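Local coordinates for protein thiamine-monophosphate kinase (Aquifex aeolicus, PDB 1VQV) that phosphorylates thiamine monophosphate with ATP to make thiamine diphosphate, the active form of vitamin B1, working as a magnesium-dependent homodimer, at residues Thr41-Asn46 with Ser66-Asp71. Numbering follows the deposited sequence.
Sequences TTDVLN and SVNVSD
Thr41 OG1, Asn68 OD1 and Asp71 OD2 all meet one water between strand 41-46 and helix 66-71. Thr41 OG1 lies 3.0 Å from the water, whose distance to Asn68 OD1 is 2.7 Å. Asp71 OD2 is modelled nearer still, too short a distance to lean on, with more acceptors around the water than it has protons. Thr41 turns OG1 to this water because its chi1 of -171° sets the hydroxyl opposite the backbone N, while its CG2 packs against Asn68 CB at 3.8 Å. A valine in its place would probably cost the water its hydroxyl partner and leave it less firmly placed beside Asn68 and Asp71. Next along the strand face, Asp43 crosses Asn68 with carboxylate and amide planes turned 73° apart; their polar ends are modelled too close for the details to be trusted. Asn68 ND2 also makes a weak hydrogen bond to Val130 O on strand 127-136, tying the helix to the neighbouring strand. Asp43 OD2 lies against the aliphatic side of Val67, 3.3 Å from its CB and 3.6 Å from its CG1. The segment axes approach to 8.0 Å and run roughly antiparallel, 146° between their directions. Asp43 OD2 and Asp71 OD2 stand 6.5 Å apart, and the side chains of Asp27 and Asp207 are close to Asp71, a cluster of negative charge that bound cations would be expected to relieve. Thr41, Thr42, Asp43 and Asp71 are all magnesium ligands. Strand and helix thus each contribute ligands to the multi-magnesium site, in the PurM-like N-terminal domain shared by ThiL and AIR synthase relatives.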
loop_
_atom_site.group_PDB
_atom_site.type_symbol
_atom_site.label_atom_id
_atom_site.label_comp_id
_atom_site.label_asym_id
_atom_site.label_seq_id
_atom_site.Cartn_x
_atom_site.Cartn_y
_atom_site.Cartn_z
ATOM N N THR B 41 -7.346 -1.074 3.947
ATOM C CA THR B 41 -6.366 -1.579 4.893
ATOM C C THR B 41 -4.985 -1.794 4.263
ATOM O O THR B 41 -4.853 -2.007 3.055
ATOM C CB THR B 41 -6.830 -2.937 5.538
ATOM O OG1 THR B 41 -5.942 -3.290 6.612
ATOM C CG2 THR B 41 -6.824 -4.070 4.511
ATOM N N THR B 42 -3.960 -1.715 5.108
ATOM C CA THR B 42 -2.573 -1.947 4.710
ATOM C C THR B 42 -1.835 -2.643 5.862
ATOM O O THR B 42 -2.153 -2.428 7.031
ATOM C CB THR B 42 -1.825 -0.617 4.338
ATOM O OG1 THR B 42 -0.452 -0.912 4.059
ATOM C CG2 THR B 42 -1.887 0.401 5.474
ATOM N N ASP B 43 -0.883 -3.507 5.521
ATOM C CA ASP B 43 -0.069 -4.200 6.512
ATOM C C ASP B 43 1.312 -4.406 5.898
ATOM O O ASP B 43 1.481 -4.315 4.676
ATOM C CB ASP B 43 -0.680 -5.550 6.902
ATOM C CG ASP B 43 -0.561 -6.588 5.800
ATOM O OD1 ASP B 43 -0.880 -6.243 4.640
ATOM O OD2 ASP B 43 -0.159 -7.748 6.083
ATOM N N VAL B 44 2.303 -4.673 6.743
ATOM C CA VAL B 44 3.647 -4.869 6.237
ATOM C C VAL B 44 4.377 -6.019 6.909
ATOM O O VAL B 44 4.208 -6.274 8.100
ATOM C CB VAL B 44 4.474 -3.548 6.357
ATOM C CG1 VAL B 44 4.583 -3.111 7.796
ATOM C CG2 VAL B 44 5.854 -3.728 5.735
ATOM N N LEU B 45 5.168 -6.732 6.117
ATOM C CA LEU B 45 5.970 -7.843 6.604
ATOM C C LEU B 45 7.391 -7.530 6.158
ATOM O O LEU B 45 7.678 -7.452 4.963
ATOM C CB LEU B 45 5.505 -9.184 6.003
ATOM C CG LEU B 45 4.072 -9.636 6.335
ATOM C CD1 LEU B 45 3.858 -11.097 5.947
ATOM C CD2 LEU B 45 3.832 -9.461 7.823
ATOM N N ASN B 46 8.275 -7.301 7.120
ATOM C CA ASN B 46 9.647 -7.001 6.778
ATOM C C ASN B 46 10.579 -8.057 7.296
ATOM O O ASN B 46 10.508 -8.463 8.465
ATOM C CB ASN B 46 10.079 -5.641 7.318
ATOM C CG ASN B 46 9.372 -4.499 6.637
ATOM O OD1 ASN B 46 9.304 -4.436 5.414
ATOM N ND2 ASN B 46 8.836 -3.584 7.430
ATOM N N SER B 66 -3.567 -12.918 4.357
ATOM C CA SER B 66 -4.354 -13.190 5.548
ATOM C C SER B 66 -4.382 -12.095 6.605
ATOM O O SER B 66 -5.411 -11.890 7.231
ATOM C CB SER B 66 -3.906 -14.504 6.195
ATOM O OG SER B 66 -4.446 -15.615 5.498
ATOM N N VAL B 67 -3.277 -11.396 6.826
ATOM C CA VAL B 67 -3.293 -10.359 7.839
ATOM C C VAL B 67 -4.280 -9.267 7.437
ATOM O O VAL B 67 -5.088 -8.819 8.253
ATOM C CB VAL B 67 -1.896 -9.745 8.055
ATOM C CG1 VAL B 67 -1.968 -8.631 9.085
ATOM C CG2 VAL B 67 -0.933 -10.818 8.536
ATOM N N ASN B 68 -4.238 -8.844 6.181
ATOM C CA ASN B 68 -5.151 -7.805 5.736
ATOM C C ASN B 68 -6.599 -8.235 5.762
ATOM O O ASN B 68 -7.483 -7.430 6.037
ATOM C CB ASN B 68 -4.798 -7.332 4.333
ATOM C CG ASN B 68 -3.724 -6.305 4.348
ATOM O OD1 ASN B 68 -3.661 -5.497 5.261
ATOM N ND2 ASN B 68 -2.874 -6.315 3.339
ATOM N N VAL B 69 -6.839 -9.507 5.470
ATOM C CA VAL B 69 -8.194 -10.048 5.458
ATOM C C VAL B 69 -8.786 -10.076 6.876
ATOM O O VAL B 69 -9.972 -9.835 7.064
ATOM C CB VAL B 69 -8.205 -11.483 4.849
ATOM C CG1 VAL B 69 -9.589 -12.080 4.946
ATOM C CG2 VAL B 69 -7.756 -11.442 3.394
ATOM N N SER B 70 -7.944 -10.357 7.864
ATOM C CA SER B 70 -8.373 -10.422 9.252
ATOM C C SER B 70 -8.873 -9.101 9.815
ATOM O O SER B 70 -9.615 -9.087 10.792
ATOM C CB SER B 70 -7.244 -10.947 10.132
ATOM O OG SER B 70 -7.097 -12.343 9.956
ATOM N N ASP B 71 -8.448 -7.999 9.201
ATOM C CA ASP B 71 -8.861 -6.668 9.613
ATOM C C ASP B 71 -10.179 -6.313 8.956
ATOM O O ASP B 71 -11.061 -5.733 9.596
ATOM C CB ASP B 71 -7.815 -5.646 9.209
ATOM C CG ASP B 71 -6.526 -5.831 9.945
ATOM O OD1 ASP B 71 -6.574 -5.872 11.198
ATOM O OD2 ASP B 71 -5.472 -5.940 9.271
HETATM O O HOH W 1 -3.682 -4.792 7.887
#